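PDB 4MKO: monalysin from Pseudomonas entomophila, which forms beta-barrel pores in host cell membranes, lysing cells and contributing to the gut damage and death of infected Drosophila. Local coordinates for residues P198-W201 against D202-Q205; R85-E88 against T89-N92; N100-I103 against V104-G107; G113-R116 against S117-W120; L20-S24 against S25-G29. One frame throughout, in Å; residues are numbered along the deposited sequence. Where two conformers were deposited one is given.

Contact 1: residues P198-W201 against D202-Q205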
loop_
_atom_site.group_PDB
_atom_site.type_symbol
_atom_site.label_atom_id
_atom_site.label_comp_id
_atom_site.label_asym_id
_atom_site.label_seq_id
_atom_site.Cartn_x
_atom_site.Cartn_y
_atom_site.Cartn_z
ATOM N N PRO A 198 -2.032 -9.956 11.560
ATOM C CA PRO A 198 -2.019 -9.175 10.320
ATOM C C PRO A 198 -0.718 -9.335 9.553
ATOM O O PRO A 198 0.311 -9.765 10.080
ATOM C CB PRO A 198 -2.212 -7.728 10.803
ATOM C CG PRO A 198 -1.603 -7.717 12.168
ATOM C CD PRO A 198 -1.912 -9.081 12.752
ATOM N N LEU A 199 -0.794 -9.008 8.280
ATOM C CA LEU A 199 0.375 -8.987 7.425
ATOM C C LEU A 199 1.200 -7.763 7.809
ATOM O O LEU A 199 0.654 -6.789 8.341
ATOM C CB LEU A 199 -0.073 -8.861 5.961
ATOM C CG LEU A 199 -0.889 -10.037 5.400
ATOM C CD1 LEU A 199 -1.481 -9.691 4.047
ATOM C CD2 LEU A 199 -0.034 -11.302 5.294
ATOM N N ASP A 200 2.512 -7.816 7.556
ATOM C CA ASP A 200 3.399 -6.688 7.779
ATOM C C ASP A 200 4.115 -6.359 6.458
ATOM O O ASP A 200 3.991 -7.100 5.480
ATOM C CB ASP A 200 4.367 -6.924 8.952
ATOM C CG ASP A 200 5.297 -8.113 8.821
ATOM O OD1 ASP A 200 5.646 -8.480 7.674
ATOM O OD2 ASP A 200 5.721 -8.649 9.867
ATOM N N TRP A 201 4.840 -5.240 6.432
ATOM C CA TRP A 201 5.488 -4.748 5.227
ATOM C C TRP A 201 6.519 -5.714 4.630
ATOM O O TRP A 201 6.551 -5.873 3.414
ATOM C CB TRP A 201 6.082 -3.371 5.500
ATOM C CG TRP A 201 6.657 -2.673 4.306
ATOM C CD1 TRP A 201 7.846 -2.014 4.251
ATOM C CD2 TRP A 201 6.052 -2.526 3.010
ATOM N NE1 TRP A 201 8.020 -1.453 3.006
ATOM C CE2 TRP A 201 6.920 -1.726 2.234
ATOM C CE3 TRP A 201 4.815 -2.931 2.452
ATOM C CZ2 TRP A 201 6.648 -1.396 0.907
ATOM C CZ3 TRP A 201 4.535 -2.583 1.138
ATOM C CH2 TRP A 201 5.467 -1.863 0.364
ATOM N N ASP A 202 7.354 -6.347 5.474
ATOM C CA ASP A 202 8.362 -7.326 5.036
ATOM C C ASP A 202 7.687 -8.497 4.311
ATOM O O ASP A 202 8.088 -8.842 3.189
ATOM C CB ASP A 202 9.183 -7.814 6.246
ATOM C CG ASP A 202 10.396 -8.628 5.856
ATOM O OD1 ASP A 202 10.266 -9.871 5.738
ATOM O OD2 ASP A 202 11.474 -8.027 5.662
ATOM N N THR A 203 6.628 -9.064 4.919
ATOM C CA THR A 203 5.862 -10.185 4.370
ATOM C C THR A 203 5.207 -9.800 3.033
ATOM O O THR A 203 5.284 -10.568 2.072
ATOM C CB THR A 203 4.841 -10.711 5.392
ATOM O OG1 THR A 203 5.542 -11.086 6.576
ATOM C CG2 THR A 203 4.037 -11.911 4.865
ATOM N N VAL A 204 4.547 -8.630 2.981
ATOM C CA VAL A 204 3.879 -8.167 1.760
ATOM C C VAL A 204 4.878 -8.011 0.614
ATOM O O VAL A 204 4.579 -8.454 -0.483
ATOM C CB VAL A 204 3.011 -6.894 2.006
ATOM C CG1 VAL A 204 2.491 -6.289 0.696
ATOM C CG2 VAL A 204 1.832 -7.234 2.922
ATOM N N GLN A 205 6.039 -7.360 0.845
ATOM C CA GLN A 205 7.030 -7.176 -0.227
ATOM C C GLN A 205 7.582 -8.502 -0.698
ATOM O O GLN A 205 7.671 -8.700 -1.909
ATOM C CB GLN A 205 8.190 -6.291 0.219
ATOM C CG GLN A 205 7.802 -4.835 0.423
ATOM C CD GLN A 205 8.972 -4.132 1.054
ATOM O OE1 GLN A 205 9.763 -3.469 0.372
ATOM N NE2 GLN A 205 9.098 -4.277 2.369
HETATM O O HOH W 1 2.887 -11.140 8.332
#

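Contact 2: residues R85-E88 against T89-N92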
loop_
_atom_site.group_PDB
_atom_site.type_symbol
_atom_site.label_atom_id
_atom_site.label_comp_id
_atom_site.label_asym_id
_atom_site.label_seq_id
_atom_site.Cartn_x
_atom_site.Cartn_y
_atom_site.Cartn_z
ATOM N N ARG A 85 4.741 4.097 8.054
ATOM C CA ARG A 85 5.934 4.129 8.887
ATOM C C ARG A 85 6.896 3.016 8.444
ATOM O O ARG A 85 8.091 3.267 8.334
ATOM C CB ARG A 85 5.577 3.960 10.373
ATOM C CG ARG A 85 6.742 4.283 11.324
ATOM C CD ARG A 85 7.029 5.784 11.418
ATOM N NE ARG A 85 5.994 6.529 12.148
ATOM C CZ ARG A 85 5.876 7.857 12.137
ATOM N NH1 ARG A 85 6.700 8.600 11.406
ATOM N NH2 ARG A 85 4.914 8.448 12.835
ATOM N N SER A 86 6.365 1.808 8.145
ATOM C CA SER A 86 7.208 0.695 7.689
ATOM C C SER A 86 7.911 1.009 6.380
ATOM O O SER A 86 9.103 0.709 6.267
ATOM C CB SER A 86 6.407 -0.594 7.567
ATOM O OG SER A 86 5.886 -0.981 8.825
ATOM N N PHE A 87 7.200 1.629 5.399
ATOM C CA PHE A 87 7.850 1.978 4.133
ATOM C C PHE A 87 8.997 2.950 4.393
ATOM O O PHE A 87 10.108 2.723 3.903
ATOM C CB PHE A 87 6.879 2.568 3.101
ATOM C CG PHE A 87 7.581 3.069 1.862
ATOM C CD1 PHE A 87 8.045 2.183 0.899
ATOM C CD2 PHE A 87 7.840 4.430 1.690
ATOM C CE1 PHE A 87 8.716 2.642 -0.236
ATOM C CE2 PHE A 87 8.492 4.895 0.540
ATOM C CZ PHE A 87 8.927 3.998 -0.416
ATOM N N GLU A 88 8.725 4.023 5.167
ATOM C CA GLU A 88 9.715 5.057 5.508
ATOM C C GLU A 88 10.966 4.505 6.161
ATOM O O GLU A 88 12.070 4.876 5.762
ATOM C CB GLU A 88 9.083 6.146 6.385
ATOM C CG GLU A 88 8.358 7.177 5.553
ATOM C CD GLU A 88 8.464 8.608 6.045
ATOM O OE1 GLU A 88 8.614 8.836 7.267
ATOM O OE2 GLU A 88 8.379 9.510 5.189
ATOM N N THR A 89 10.802 3.587 7.123
ATOM C CA THR A 89 11.934 2.982 7.830
ATOM C C THR A 89 12.743 2.038 6.927
ATOM O O THR A 89 13.952 1.924 7.103
ATOM C CB THR A 89 11.482 2.308 9.135
ATOM O OG1 THR A 89 10.537 1.295 8.829
ATOM C CG2 THR A 89 10.849 3.279 10.112
ATOM N N SER A 90 12.079 1.390 5.953
ATOM C CA SER A 90 12.684 0.420 5.032
ATOM C C SER A 90 13.519 1.021 3.885
ATOM O O SER A 90 14.461 0.359 3.457
ATOM C CB SER A 90 11.620 -0.526 4.463
ATOM O OG SER A 90 10.849 0.062 3.421
ATOM N N VAL A 91 13.182 2.229 3.376
ATOM C CA VAL A 91 13.905 2.851 2.260
ATOM C C VAL A 91 15.310 3.327 2.720
ATOM O O VAL A 91 15.444 3.873 3.811
ATOM C CB VAL A 91 13.050 3.947 1.551
ATOM C CG1 VAL A 91 12.771 5.146 2.460
ATOM C CG2 VAL A 91 13.666 4.384 0.224
ATOM N N ASN A 92 16.340 3.097 1.895
ATOM C CA ASN A 92 17.722 3.471 2.213
ATOM C C ASN A 92 18.169 4.765 1.540
ATOM O O ASN A 92 19.100 5.417 2.019
ATOM C CB ASN A 92 18.671 2.322 1.863
ATOM C CG ASN A 92 18.309 1.004 2.513
ATOM O OD1 ASN A 92 18.116 0.909 3.732
ATOM N ND2 ASN A 92 18.232 -0.052 1.711
HETATM O O HOH W 2 15.088 4.867 6.293
#

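Contact 3: residues N100-I103 against V104-G107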
loop_
_atom_site.group_PDB
_atom_site.type_symbol
_atom_site.label_atom_id
_atom_site.label_comp_id
_atom_site.label_asym_id
_atom_site.label_seq_id
_atom_site.Cartn_x
_atom_site.Cartn_y
_atom_site.Cartn_z
ATOM N N ASN A 100 0.770 14.959 -7.723
ATOM C CA ASN A 100 0.017 14.618 -8.932
ATOM C C ASN A 100 -0.007 13.120 -9.264
ATOM O O ASN A 100 -0.818 12.713 -10.099
ATOM C CB ASN A 100 0.443 15.439 -10.168
ATOM C CG ASN A 100 -0.696 15.656 -11.177
ATOM O OD1 ASN A 100 -1.887 15.760 -10.826
ATOM N ND2 ASN A 100 -0.369 15.736 -12.467
ATOM N N ILE A 101 0.790 12.299 -8.556
ATOM C CA ILE A 101 0.776 10.845 -8.767
ATOM C C ILE A 101 -0.618 10.317 -8.385
ATOM O O ILE A 101 -1.020 9.264 -8.874
ATOM C CB ILE A 101 1.886 10.102 -7.972
ATOM C CG1 ILE A 101 1.989 8.598 -8.396
ATOM C CG2 ILE A 101 1.720 10.251 -6.455
ATOM C CD1 ILE A 101 3.199 7.826 -7.901
ATOM N N ASP A 102 -1.369 11.079 -7.536
ATOM C CA ASP A 102 -2.683 10.644 -7.072
ATOM C C ASP A 102 -3.681 10.351 -8.188
ATOM O O ASP A 102 -4.661 9.657 -7.931
ATOM C CB ASP A 102 -3.275 11.594 -6.030
ATOM C CG ASP A 102 -4.239 10.861 -5.102
ATOM O OD1 ASP A 102 -3.846 9.822 -4.537
ATOM O OD2 ASP A 102 -5.386 11.323 -4.956
ATOM N N ILE A 103 -3.398 10.750 -9.455
ATOM C CA ILE A 103 -4.249 10.344 -10.592
ATOM C C ILE A 103 -4.326 8.796 -10.658
ATOM O O ILE A 103 -5.288 8.269 -11.214
ATOM C CB ILE A 103 -3.814 10.932 -11.965
ATOM C CG1 ILE A 103 -2.425 10.398 -12.413
ATOM C CG2 ILE A 103 -3.885 12.467 -11.963
ATOM C CD1 ILE A 103 -2.214 10.429 -13.906
ATOM N N VAL A 104 -3.322 8.079 -10.098
ATOM C CA VAL A 104 -3.334 6.607 -10.086
ATOM C C VAL A 104 -4.528 6.109 -9.244
ATOM O O VAL A 104 -5.170 5.134 -9.622
ATOM C CB VAL A 104 -1.981 5.959 -9.655
ATOM C CG1 VAL A 104 -1.683 6.159 -8.172
ATOM C CG2 VAL A 104 -1.930 4.469 -10.030
ATOM N N ASN A 105 -4.837 6.825 -8.155
ATOM C CA ASN A 105 -5.935 6.494 -7.241
ATOM C C ASN A 105 -7.265 6.852 -7.847
ATOM O O ASN A 105 -8.160 6.004 -7.934
ATOM C CB ASN A 105 -5.698 7.116 -5.867
ATOM C CG ASN A 105 -4.710 6.306 -5.059
ATOM O OD1 ASN A 105 -4.602 5.076 -5.236
ATOM N ND2 ASN A 105 -3.993 6.957 -4.142
ATOM N N VAL A 106 -7.356 8.062 -8.410
ATOM C CA VAL A 106 -8.576 8.498 -9.071
ATOM C C VAL A 106 -8.976 7.541 -10.210
ATOM O O VAL A 106 -10.120 7.086 -10.236
ATOM C CB VAL A 106 -8.493 9.983 -9.516
ATOM C CG1 VAL A 106 -9.748 10.402 -10.284
ATOM C CG2 VAL A 106 -8.255 10.893 -8.307
ATOM N N GLY A 107 -8.012 7.167 -11.061
ATOM C CA GLY A 107 -8.260 6.273 -12.178
ATOM C C GLY A 107 -8.598 4.854 -11.750
ATOM O O GLY A 107 -9.238 4.129 -12.505
#

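Contact 4: residues G113-R116 against S117-W120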
loop_
_atom_site.group_PDB
_atom_site.type_symbol
_atom_site.label_atom_id
_atom_site.label_comp_id
_atom_site.label_asym_id
_atom_site.label_seq_id
_atom_site.Cartn_x
_atom_site.Cartn_y
_atom_site.Cartn_z
ATOM N N GLY A 113 -8.563 9.701 1.257
ATOM C CA GLY A 113 -9.296 10.335 2.349
ATOM C C GLY A 113 -8.467 11.400 3.037
ATOM O O GLY A 113 -8.927 12.028 3.996
ATOM N N PHE A 114 -7.243 11.637 2.522
ATOM C CA PHE A 114 -6.330 12.662 3.029
ATOM C C PHE A 114 -6.175 13.775 1.988
ATOM O O PHE A 114 -6.610 13.606 0.840
ATOM C CB PHE A 114 -4.968 12.046 3.432
ATOM C CG PHE A 114 -5.071 10.988 4.502
ATOM C CD1 PHE A 114 -5.577 11.294 5.765
ATOM C CD2 PHE A 114 -4.662 9.680 4.252
ATOM C CE1 PHE A 114 -5.680 10.309 6.753
ATOM C CE2 PHE A 114 -4.723 8.709 5.254
ATOM C CZ PHE A 114 -5.216 9.030 6.505
ATOM N N THR A 115 -5.602 14.935 2.386
ATOM C CA THR A 115 -5.476 16.047 1.446
ATOM C C THR A 115 -4.447 15.747 0.349
ATOM O O THR A 115 -3.640 14.803 0.466
ATOM C CB THR A 115 -5.184 17.388 2.151
ATOM O OG1 THR A 115 -3.833 17.394 2.603
ATOM C CG2 THR A 115 -6.162 17.701 3.288
ATOM N N ARG A 116 -4.484 16.562 -0.708
ATOM C CA ARG A 116 -3.586 16.448 -1.851
ATOM C C ARG A 116 -2.112 16.505 -1.418
ATOM O O ARG A 116 -1.312 15.710 -1.894
ATOM C CB ARG A 116 -3.909 17.538 -2.877
ATOM C CG ARG A 116 -3.141 17.378 -4.180
ATOM C CD ARG A 116 -3.624 18.300 -5.281
ATOM N NE ARG A 116 -2.712 18.263 -6.429
ATOM C CZ ARG A 116 -2.773 17.375 -7.418
ATOM N NH1 ARG A 116 -3.714 16.437 -7.422
ATOM N NH2 ARG A 116 -1.893 17.418 -8.412
ATOM N N SER A 117 -1.766 17.396 -0.486
ATOM C CA SER A 117 -0.384 17.526 -0.024
ATOM C C SER A 117 0.054 16.440 0.983
ATOM O O SER A 117 1.249 16.270 1.208
ATOM C CB SER A 117 -0.150 18.921 0.558
ATOM O OG SER A 117 -0.857 19.075 1.779
ATOM N N GLU A 118 -0.910 15.722 1.586
ATOM C CA GLU A 118 -0.702 14.709 2.615
ATOM C C GLU A 118 -0.581 13.269 2.085
ATOM O O GLU A 118 0.198 12.504 2.632
ATOM C CB GLU A 118 -1.899 14.708 3.574
ATOM C CG GLU A 118 -1.945 15.823 4.607
ATOM C CD GLU A 118 -3.242 15.866 5.402
ATOM O OE1 GLU A 118 -4.209 15.149 5.047
ATOM O OE2 GLU A 118 -3.288 16.630 6.393
ATOM N N SER A 119 -1.424 12.891 1.116
ATOM C CA SER A 119 -1.589 11.522 0.618
ATOM C C SER A 119 -0.295 10.762 0.288
ATOM O O SER A 119 -0.187 9.574 0.638
ATOM C CB SER A 119 -2.520 11.511 -0.589
ATOM O OG SER A 119 -3.817 11.958 -0.224
ATOM N N TRP A 120 0.681 11.452 -0.369
ATOM C CA TRP A 120 1.930 10.835 -0.838
ATOM C C TRP A 120 3.174 11.448 -0.194
ATOM O O TRP A 120 4.300 11.253 -0.665
ATOM C CB TRP A 120 1.994 10.918 -2.365
ATOM C CG TRP A 120 0.931 10.110 -3.059
ATOM C CD1 TRP A 120 -0.331 10.515 -3.385
ATOM C CD2 TRP A 120 1.043 8.746 -3.492
ATOM N NE1 TRP A 120 -1.008 9.495 -4.026
ATOM C CE2 TRP A 120 -0.190 8.392 -4.094
ATOM C CE3 TRP A 120 2.088 7.798 -3.470
ATOM C CZ2 TRP A 120 -0.396 7.150 -4.708
ATOM C CZ3 TRP A 120 1.875 6.560 -4.061
ATOM C CH2 TRP A 120 0.642 6.243 -4.666
HETATM O O HOH W 3 -3.226 19.697 3.877
HETATM O O HOH W 4 0.939 14.070 -1.355
#

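Contact 5: residues L20-S24 against S25-G29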
loop_
_atom_site.group_PDB
_atom_site.type_symbol
_atom_site.label_atom_id
_atom_site.label_comp_id
_atom_site.label_asym_id
_atom_site.label_seq_id
_atom_site.Cartn_x
_atom_site.Cartn_y
_atom_site.Cartn_z
ATOM N N LEU A 20 -13.995 -5.834 3.286
ATOM C CA LEU A 20 -13.853 -5.561 4.714
ATOM C C LEU A 20 -15.146 -5.647 5.502
ATOM O O LEU A 20 -15.077 -5.892 6.711
ATOM C CB LEU A 20 -13.181 -4.208 4.968
ATOM C CG LEU A 20 -11.729 -4.043 4.475
ATOM C CD1 LEU A 20 -11.293 -2.595 4.611
ATOM C CD2 LEU A 20 -10.778 -4.951 5.253
ATOM N N LEU A 21 -16.310 -5.420 4.839
ATOM C CA LEU A 21 -17.624 -5.434 5.512
ATOM C C LEU A 21 -18.230 -6.823 5.567
ATOM O O LEU A 21 -19.319 -7.004 6.127
ATOM C CB LEU A 21 -18.595 -4.440 4.891
ATOM C CG LEU A 21 -18.242 -2.948 5.082
ATOM C CD1 LEU A 21 -19.099 -2.104 4.211
ATOM C CD2 LEU A 21 -18.338 -2.533 6.537
ATOM N N ASP A 22 -17.492 -7.808 5.030
ATOM C CA ASP A 22 -17.879 -9.207 5.082
ATOM C C ASP A 22 -17.191 -9.777 6.321
ATOM O O ASP A 22 -15.990 -10.090 6.298
ATOM C CB ASP A 22 -17.457 -9.940 3.794
ATOM C CG ASP A 22 -17.562 -11.457 3.877
ATOM O OD1 ASP A 22 -18.313 -11.951 4.736
ATOM O OD2 ASP A 22 -16.895 -12.134 3.089
ATOM N N TYR A 23 -17.935 -9.829 7.425
ATOM C CA TYR A 23 -17.432 -10.304 8.698
ATOM C C TYR A 23 -17.603 -11.794 8.891
ATOM O O TYR A 23 -17.386 -12.272 10.002
ATOM C CB TYR A 23 -18.043 -9.527 9.876
ATOM C CG TYR A 23 -17.684 -8.062 9.906
ATOM C CD1 TYR A 23 -16.404 -7.644 10.274
ATOM C CD2 TYR A 23 -18.622 -7.089 9.587
ATOM C CE1 TYR A 23 -16.060 -6.291 10.283
ATOM C CE2 TYR A 23 -18.297 -5.731 9.624
ATOM C CZ TYR A 23 -17.010 -5.340 9.955
ATOM O OH TYR A 23 -16.691 -4.006 10.019
ATOM N N SER A 24 -17.973 -12.535 7.829
ATOM C CA SER A 24 -18.152 -14.000 7.911
ATOM C C SER A 24 -16.848 -14.744 8.242
ATOM O O SER A 24 -16.906 -15.814 8.843
ATOM C CB SER A 24 -18.822 -14.560 6.654
ATOM O OG SER A 24 -18.009 -14.448 5.501
ATOM N N SER A 25 -15.680 -14.162 7.874
ATOM C CA SER A 25 -14.364 -14.738 8.163
ATOM C C SER A 25 -13.326 -13.610 8.347
ATOM O O SER A 25 -13.537 -12.521 7.805
ATOM C CB SER A 25 -13.939 -15.698 7.053
ATOM O OG SER A 25 -13.756 -15.035 5.811
ATOM N N PRO A 26 -12.215 -13.822 9.122
ATOM C CA PRO A 26 -11.227 -12.736 9.295
ATOM C C PRO A 26 -10.573 -12.337 7.973
ATOM O O PRO A 26 -10.312 -13.191 7.130
ATOM C CB PRO A 26 -10.182 -13.353 10.238
ATOM C CG PRO A 26 -10.888 -14.465 10.932
ATOM C CD PRO A 26 -11.786 -15.030 9.874
ATOM N N LYS A 27 -10.315 -11.038 7.799
ATOM C CA LYS A 27 -9.742 -10.501 6.558
ATOM C C LYS A 27 -8.363 -9.907 6.820
ATOM O O LYS A 27 -8.157 -9.283 7.864
ATOM C CB LYS A 27 -10.688 -9.438 5.951
ATOM C CG LYS A 27 -12.131 -9.918 5.649
ATOM C CD LYS A 27 -12.200 -11.215 4.817
ATOM C CE LYS A 27 -13.615 -11.625 4.488
ATOM N NZ LYS A 27 -14.114 -10.891 3.296
ATOM N N GLN A 28 -7.405 -10.141 5.906
ATOM C CA GLN A 28 -6.043 -9.605 6.058
ATOM C C GLN A 28 -5.717 -8.617 4.936
ATOM O O GLN A 28 -5.012 -7.641 5.160
ATOM C CB GLN A 28 -5.002 -10.734 5.996
ATOM C CG GLN A 28 -4.897 -11.594 7.248
ATOM C CD GLN A 28 -3.926 -12.716 7.003
ATOM O OE1 GLN A 28 -4.103 -13.537 6.091
ATOM N NE2 GLN A 28 -2.863 -12.760 7.789
ATOM N N GLY A 29 -6.152 -8.932 3.722
ATOM C CA GLY A 29 -5.807 -8.098 2.577
ATOM C C GLY A 29 -6.289 -8.640 1.253
ATOM O O GLY A 29 -6.856 -9.735 1.171
HETATM O O HOH W 5 -15.737 -11.036 0.910
HETATM O O HOH W 6 -16.096 -16.046 4.500
#

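Contact 1: residues P198-W201 against D202-Q205
The chain reaches D200 in an extended conformation and winds into a helix from W201 on, so that D200 and T203 meet across the first turn, with the backbone bond from V204 N to D200 O (3.0 Å) already of helical type. D200 is the N-cap residue. Its CG sits between its own backbone N and carbonyl carbon (chi1 60°), a torsion that turns OD1 back over the start of the helix. Two donors of T203 meet there: the backbone N, 3.0 Å from OD1 and nearly in line with the C-O bond, and OG1, 2.8 Å from OD1 and above the carboxylate plane. A water donates to T203 OG1 and, more weakly, to P198 O. Below the cap, L199 CB rests on V204 CG2 at 3.9 Å, on the side where both residues also meet Y58 of strand 46-67. The other pairing joins W201 to Q205, one turn apart. Indole and amide lie almost flat upon each other, their planes 12° apart, and Q205 CG stands 3.6 Å above the centroid of the six-membered W201 ring. W201 O is gripped twice, by Q205 N and, from the opposite face of its plane, by Q205 NE2 at 3.2 Å, a bond that lies within the plane of the Q205 amide and holds it over the indole.

Contact 2: residues R85-E88 against T89-N92
S90 turns its hydroxyl back onto the F87 carbonyl in the last turn of helix 85-90, a common way for a serine to bond the backbone of its own helix. S90 CB comes to 3.3 Å from S86 O and 3.6 Å from F87 O. The next atom, OG, lies between the backbone N and carbonyl carbon of S90 (chi1 78°), a rotation that carries it to 2.8 Å from F87 O, to which it donates. F87 O is gripped a second time by V91 N (3.2 Å), the donor of the residue where the chain leaves helical geometry. As an acceptor, the same OG takes the indole NE1 of W201, so this one hydroxyl links the end of its helix to another helix. Earlier in the turn, T89 N donates to R85 O at 3.0 Å, and T89 CG2 lies 3.3 Å from R85 O. A water contacts E88 O and V91 O. The buried ring of F87 completes the setting: it packs against W201 of helix 201-211 and meets Y95 of strand 95-96 edge-to-face, while S86 also leans on W201, so that F87 joins helix 85-90 to both helix 201-211 and strand 95-96.

Contact 3: residues N100-I103 against V104-G107
The carboxylate of D102 and the amide of N105 meet with their planes steeply inclined, 78° apart, and the two side chains cross at about a right angle. N105 ND2 approaches D102 OD1 at 2.9 Å, nearly along the C-O bond of the acid, while OD1 itself lies 17° out of the amide plane. With N105 CG beside its own backbone N (chi1 -79°), the amide hangs back toward D102, and N105 CB comes to 3.5 Å from the same OD1. Neither group depends on this bond alone. D102 OD1 also accepts from the indole NE1 of W120, and N105 OD1 is bonded to Y147 OH, consistent with the amide being held with its nitrogen toward the acid. The backbone beneath shows how a tight turn passes into a wider one. V104 N donates to I101 O at 2.9 Å, three residues back. D102 O then takes N105 N at 2.8 Å, from above its carbonyl plane, together with V106 N at 3.2 Å, within that plane; G107 N to I103 O, 2.9 Å, continues the four-residue spacing. Apolar groups line the other side, where I101 CG1 and V104 CG1 are 4.4 Å apart; V104 rests on V37 and P54, and I101 on I41 and T52, residues of strands 29-43 and 46-67. The arrangement is a 3-10 turn running into the short helix 103-107, laid against the beta sheet of an aerolysin-like toxin within the region inferred to be pore-forming.

Contact 4: residues G113-R116 against S117-W120
T115 gives its backbone N to E118 OE1 and its carbonyl to the two residues that close the turn. The first bond, 3.0 Å from T115 N to OE1, arrives from above the carboxylate plane, and the E118 chain, extended beyond CG, lies across T115 with CG 3.2 Å from T115 OG1. T115 O is gripped by three donors: S119 N at 3.0 Å, nearly in line with the carbonyl bond, and E118 N at 3.1 Å and S119 OG at 2.9 Å, well out of the plane on opposite faces. The serine hydroxyl gets there because it lies beside its own backbone N, opposite the carbonyl carbon (chi1 -63°). Two waters extend the shell. One joins T115 OG1 to S117 OG; the other donates to R116 O (2.8 Å) and accepts from W120 N (2.8 Å). Further out, the groups are placed by neighbours in the fold. The salt bridge from E118 OE2 to K81 NZ probably orients the carboxylate, whose other oxygen is then presented to T115, and S119 OG is also bonded to T112 OG1. R116 NH2 reaches N100 OD1, while F114 lies on T183 and R185 of strand 173-191. The bonds to T115 O make a single helical turn, spanning three and four residues but with no regular helix, in the connection between helix 103-107 and strand 124-133.

Contact 5: residues L20-S24 against S25-G29
D22 and K27 are brought together by two contrasting side-chain shapes: D22 CG stands anti to the backbone N (chi1 168°), whereas the lysine chain, with CG beside its own N, is kinked at chi2 (-51°) and again at chi4 (83°). The result is a folded lysine whose CE passes 3.4 Å from D22 O and whose NZ ends 3.1 Å from D22 OD2, above the carboxylate plane. This is a salt bridge, and one water spans it, donating to D22 OD2 at 2.7 Å and accepting weakly from K27 NZ. The other oxygen of the acid works on its own segment. D22 OD1 accepts from S24 N (3.2 Å), which makes an Asx turn, and from S24 OG (2.6 Å), which comes in on the syn side. A second water donates to S24 OG (2.7 Å). K27 NZ has a further partner in Y19 O, at the end of helix 12-20, so the ammonium group ties the loop to that helix as well as to the acid. With one oxygen used for the turn and the other for the ion pair, the carboxylate is held at both ends, and the nearby ammonium would be expected to stabilise its negative charge.

In the fold
The chain meets the contacts in the order 5, 2, 3, 4, 1. Each closes locally before the next begins, so none nest or cross. Contact 5 shapes the loop from helix 12-20 to strand 29-43. Contacts 2, 3 and 4 follow within the inferred pore-forming region, and contact 1 starts helix 201-211. Yet distant turns meet in space: contacts 1 and 2 touch through W201, although more than a hundred residues apart, and 1 reaches 5 through L199 and Q28. Contacts 3 and 4, whose centres are about 11 Å apart, are joined by W120 bonding D102 and by R116 bonding N100. Contact 1 lies on the opposite side of the chain's centre from that pair.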